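PDB 4MU6: kinectin 1 (Kinesin receptor) from Legionella pneumophila, which is a Legionella effector whose biochemical function is not established, the chain here being its largely helical N-terminal coiled-coil domain. Local coordinates for residues K81-K84 and E85-A89; K93-K96 and L97-L101. One frame throughout, in Å; residues are numbered along the deposited sequence.

Overall arrangement
Contacts 1 and 2 follow one another along a single long helix, 43-105, with centres about 18 Å apart; their segments adjoin in sequence and touch nowhere else. Each is a local contact dominated by i to i+4 pairs, in which a lysine bridges to an acid one turn later: K84 to D88 in residues 81-89, K95 to E99 in residues 93-101. In both, a different acid is directed to helix 158-217: D87 pairs with R204 in contact 1, D94 with R193 and R197 in contact 2. Contact 1 lies about 22 Å from the centre of the chain and contact 2 about 39 Å, measured between centres, so the pair runs outward along the elongated domain.

Contact 1. Residues K81-K84 and E85-A89; sequences KIQK and EQDDA
K84 reaches forward one helical turn to D88, and its NZ donates to D88 OD2 at 3.1 Å, forming a salt bridge. OD2 accepts on its syn side, the side of the other carboxylate oxygen. A water closes a ring around this pair: it accepts from K84 NZ at 3.0 Å and donates to D88 OD1 at 3.3 Å, so both oxygens of the carboxylate are engaged. The lysine chain leaves with CG anti to its backbone N (chi1 -162°) and stays extended to CE, and a turn about CD-CE (chi4 -41°) swings the ammonium towards the acid.

On another face, I82 lays its CG2 methyl against the amide of Q86, 3.6 Å from OE1, while its CD1 lies 3.7 Å from E85 OE1; these are van der Waals contacts. Q83 CG comes within 3.8 Å of D87 OD2, and the terminal amide and carboxylate planes are only 14° apart. The polar ends of these two residues are directed beyond the segment.

Behind the side chains, four successive i to i+4 backbone bonds set the spacing, from E85 N to K81 O through D88 N to K84 O, the latter 2.9 Å long.

The segment belongs to helix 43-105, in a predicted coiled coil, and its Q83 and D87 side is turned to helix 158-217. R204 of that helix donates to Q83 OE1 and forms a salt bridge with D87 OD2; H200 also hydrogen-bonds D87 OD2, tying the two helices together.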
loop_
_atom_site.group_PDB
_atom_site.type_symbol
_atom_site.label_atom_id
_atom_site.label_comp_id
_atom_site.label_asym_id
_atom_site.label_seq_id
_atom_site.Cartn_x
_atom_site.Cartn_y
_atom_site.Cartn_z
ATOM N N LYS A 81 2.317 -15.500 1.823
ATOM C CA LYS A 81 2.696 -16.737 2.512
ATOM C C LYS A 81 1.532 -17.727 2.569
ATOM O O LYS A 81 1.734 -18.940 2.478
ATOM C CB LYS A 81 3.256 -16.467 3.909
ATOM C CG LYS A 81 4.643 -15.806 3.906
ATOM C CD LYS A 81 5.053 -15.363 5.323
ATOM C CE LYS A 81 6.305 -14.491 5.330
ATOM N NZ LYS A 81 6.508 -13.819 6.659
ATOM N N ILE A 82 0.318 -17.202 2.705
ATOM C CA ILE A 82 -0.886 -18.020 2.663
ATOM C C ILE A 82 -1.088 -18.637 1.289
ATOM O O ILE A 82 -1.332 -19.831 1.177
ATOM C CB ILE A 82 -2.139 -17.206 3.037
ATOM C CG1 ILE A 82 -2.159 -16.951 4.542
ATOM C CG2 ILE A 82 -3.405 -17.934 2.609
ATOM C CD1 ILE A 82 -1.894 -18.200 5.366
ATOM N N GLN A 83 -0.980 -17.823 0.242
ATOM C CA GLN A 83 -1.193 -18.321 -1.113
ATOM C C GLN A 83 -0.123 -19.349 -1.494
ATOM O O GLN A 83 -0.375 -20.256 -2.283
ATOM C CB GLN A 83 -1.212 -17.165 -2.117
ATOM C CG GLN A 83 -1.412 -17.597 -3.564
ATOM C CD GLN A 83 -1.147 -16.472 -4.554
ATOM O OE1 GLN A 83 0.008 -16.072 -4.789
ATOM N NE2 GLN A 83 -2.216 -15.949 -5.135
ATOM N N LYS A 84 1.071 -19.209 -0.920
ATOM C CA LYS A 84 2.143 -20.145 -1.184
ATOM C C LYS A 84 1.857 -21.514 -0.592
ATOM O O LYS A 84 2.102 -22.525 -1.236
ATOM C CB LYS A 84 3.479 -19.643 -0.670
ATOM C CG LYS A 84 4.641 -20.374 -1.291
ATOM C CD LYS A 84 5.974 -19.922 -0.714
ATOM C CE LYS A 84 7.119 -20.643 -1.417
ATOM N NZ LYS A 84 6.785 -22.081 -1.636
ATOM N N GLU A 85 1.349 -21.548 0.632
ATOM C CA GLU A 85 1.039 -22.817 1.287
ATOM C C GLU A 85 -0.122 -23.547 0.624
ATOM O O GLU A 85 -0.114 -24.779 0.511
ATOM C CB GLU A 85 0.735 -22.595 2.769
ATOM C CG GLU A 85 1.964 -22.279 3.581
ATOM C CD GLU A 85 1.680 -21.291 4.688
ATOM O OE1 GLU A 85 0.489 -21.008 4.936
ATOM O OE2 GLU A 85 2.647 -20.790 5.300
ATOM N N GLN A 86 -1.126 -22.786 0.201
ATOM C CA GLN A 86 -2.250 -23.361 -0.515
ATOM C C GLN A 86 -1.837 -23.856 -1.897
ATOM O O GLN A 86 -2.236 -24.944 -2.314
ATOM C CB GLN A 86 -3.412 -22.369 -0.597
ATOM C CG GLN A 86 -4.119 -22.212 0.731
ATOM C CD GLN A 86 -4.956 -20.958 0.818
ATOM O OE1 GLN A 86 -4.796 -20.022 0.021
ATOM N NE2 GLN A 86 -5.863 -20.925 1.797
ATOM N N ASP A 87 -1.036 -23.073 -2.609
ATOM C CA ASP A 87 -0.517 -23.541 -3.886
ATOM C C ASP A 87 0.329 -24.798 -3.711
ATOM O O ASP A 87 0.161 -25.759 -4.456
ATOM C CB ASP A 87 0.281 -22.456 -4.609
ATOM C CG ASP A 87 -0.605 -21.367 -5.184
ATOM O OD1 ASP A 87 -1.853 -21.479 -5.085
ATOM O OD2 ASP A 87 -0.048 -20.397 -5.739
ATOM N N ASP A 88 1.220 -24.797 -2.724
ATOM C CA ASP A 88 2.084 -25.948 -2.484
ATOM C C ASP A 88 1.275 -27.202 -2.203
ATOM O O ASP A 88 1.575 -28.280 -2.726
ATOM C CB ASP A 88 3.027 -25.687 -1.312
ATOM C CG ASP A 88 4.177 -24.753 -1.673
ATOM O OD1 ASP A 88 4.363 -24.458 -2.876
ATOM O OD2 ASP A 88 4.905 -24.324 -0.746
ATOM N N ALA A 89 0.246 -27.060 -1.373
ATOM C CA ALA A 89 -0.618 -28.185 -1.013
ATOM C C ALA A 89 -1.426 -28.726 -2.193
ATOM O O ALA A 89 -1.663 -29.940 -2.300
ATOM C CB ALA A 89 -1.549 -27.778 0.119
HETATM O O HOH W 1 6.093 -22.272 -4.548
#

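Contact 2. Residues K93-K96 and L97-L101; sequences KDKK and LKEVL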
loop_
_atom_site.group_PDB
_atom_site.type_symbol
_atom_site.label_atom_id
_atom_site.label_comp_id
_atom_site.label_asym_id
_atom_site.label_seq_id
_atom_site.Cartn_x
_atom_site.Cartn_y
_atom_site.Cartn_z
ATOM N N LYS A 93 -1.089 -32.534 -4.055
ATOM C CA LYS A 93 -2.286 -33.297 -4.348
ATOM C C LYS A 93 -2.364 -33.662 -5.837
ATOM O O LYS A 93 -2.646 -34.814 -6.189
ATOM C CB LYS A 93 -3.511 -32.490 -3.916
ATOM C CG LYS A 93 -4.834 -33.191 -4.092
ATOM C CD LYS A 93 -5.988 -32.294 -3.617
ATOM C CE LYS A 93 -5.784 -31.804 -2.182
ATOM N NZ LYS A 93 -6.363 -32.738 -1.170
ATOM N N ASP A 94 -2.103 -32.685 -6.704
ATOM C CA ASP A 94 -2.133 -32.914 -8.145
ATOM C C ASP A 94 -1.010 -33.848 -8.587
ATOM O O ASP A 94 -1.191 -34.655 -9.497
ATOM C CB ASP A 94 -2.091 -31.591 -8.923
ATOM C CG ASP A 94 -3.470 -30.921 -9.018
ATOM O OD1 ASP A 94 -4.474 -31.549 -8.598
ATOM O OD2 ASP A 94 -3.557 -29.771 -9.514
ATOM N N LYS A 95 0.147 -33.739 -7.934
ATOM C CA LYS A 95 1.259 -34.640 -8.210
ATOM C C LYS A 95 0.838 -36.103 -8.005
ATOM O O LYS A 95 1.159 -36.976 -8.808
ATOM C CB LYS A 95 2.452 -34.289 -7.322
ATOM C CG LYS A 95 3.639 -35.220 -7.465
ATOM C CD LYS A 95 4.802 -34.762 -6.576
ATOM C CE LYS A 95 6.072 -35.548 -6.867
ATOM N NZ LYS A 95 5.986 -36.952 -6.380
ATOM N N LYS A 96 0.094 -36.351 -6.934
ATOM C CA LYS A 96 -0.366 -37.692 -6.604
ATOM C C LYS A 96 -1.461 -38.141 -7.567
ATOM O O LYS A 96 -1.537 -39.302 -7.946
ATOM C CB LYS A 96 -0.889 -37.728 -5.168
ATOM C CG LYS A 96 0.145 -37.284 -4.134
ATOM C CD LYS A 96 -0.433 -37.238 -2.730
ATOM C CE LYS A 96 0.628 -36.864 -1.694
ATOM N NZ LYS A 96 0.091 -36.925 -0.304
ATOM N N LEU A 97 -2.322 -37.211 -7.948
ATOM C CA LEU A 97 -3.374 -37.517 -8.883
ATOM C C LEU A 97 -2.785 -37.836 -10.252
ATOM O O LEU A 97 -3.191 -38.795 -10.904
ATOM C CB LEU A 97 -4.330 -36.341 -8.982
ATOM C CG LEU A 97 -5.564 -36.596 -9.843
ATOM C CD1 LEU A 97 -6.364 -37.788 -9.312
ATOM C CD2 LEU A 97 -6.417 -35.330 -9.870
ATOM N N LYS A 98 -1.833 -37.016 -10.687
ATOM C CA LYS A 98 -1.195 -37.214 -11.983
ATOM C C LYS A 98 -0.564 -38.600 -12.066
ATOM O O LYS A 98 -0.694 -39.280 -13.079
ATOM C CB LYS A 98 -0.157 -36.130 -12.252
ATOM C CG LYS A 98 0.656 -36.357 -13.510
ATOM C CD LYS A 98 1.488 -35.136 -13.833
ATOM C CE LYS A 98 2.160 -35.277 -15.190
ATOM N NZ LYS A 98 2.684 -33.970 -15.673
ATOM N N GLU A 99 0.083 -39.025 -10.985
ATOM C CA GLU A 99 0.663 -40.360 -10.916
ATOM C C GLU A 99 -0.384 -41.477 -11.020
ATOM O O GLU A 99 -0.191 -42.411 -11.776
ATOM C CB GLU A 99 1.479 -40.533 -9.637
ATOM C CG GLU A 99 2.774 -39.747 -9.624
ATOM C CD GLU A 99 3.430 -39.717 -8.250
ATOM O OE1 GLU A 99 2.904 -40.374 -7.323
ATOM O OE2 GLU A 99 4.468 -39.035 -8.099
ATOM N N VAL A 100 -1.471 -41.403 -10.257
ATOM C CA VAL A 100 -2.474 -42.474 -10.337
ATOM C C VAL A 100 -3.163 -42.503 -11.701
ATOM O O VAL A 100 -3.320 -43.574 -12.285
ATOM C CB VAL A 100 -3.515 -42.461 -9.183
ATOM C CG1 VAL A 100 -2.829 -42.655 -7.845
ATOM C CG2 VAL A 100 -4.334 -41.191 -9.185
ATOM N N LEU A 101 -3.533 -41.334 -12.227
ATOM C CA LEU A 101 -4.212 -41.273 -13.519
ATOM C C LEU A 101 -3.332 -41.855 -14.612
ATOM O O LEU A 101 -3.814 -42.534 -15.518
ATOM C CB LEU A 101 -4.575 -39.837 -13.878
ATOM C CG LEU A 101 -5.647 -39.149 -13.035
ATOM C CD1 LEU A 101 -5.650 -37.688 -13.383
ATOM C CD2 LEU A 101 -7.031 -39.772 -13.273
#
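K95 and E99 meet across one turn of helix on an exposed face, their side chains slanting towards each other so that ammonium meets carboxylate, with K95 CG and CE also near OE2. NZ of K95 donates to E99 OE2 at 3.1 Å, a salt bridge made on the syn side of the oxygen but 23° out of the carboxylate plane. K95 is extended from CB to CE and then turns about CD-CE (chi4 -71°), bringing its ammonium round to the acid. E99 is extended, and its CG rests 3.3 Å from K95 O, so its aliphatic part packs over the carbonyl that its own backbone N also uses.

The side chains of L97 and D94 lead to another face, that of helix 158-217. L97 CB lies 3.6 Å from D94 O, and the leucine goes on to touch I190. The carboxylate of buried D94 reaches R193 and R197, one arginine for each oxygen. V100 spans K96 O with both methyls, each at 3.6 Å.

Solvent-facing i to i+4 lysine-glutamate pairing, beside a face of L97, buried L101 and arginine-bound D94 turned to helix 158-217, is consistent with an amphipathic helix of the LegC3 N-terminal coiled-coil domain.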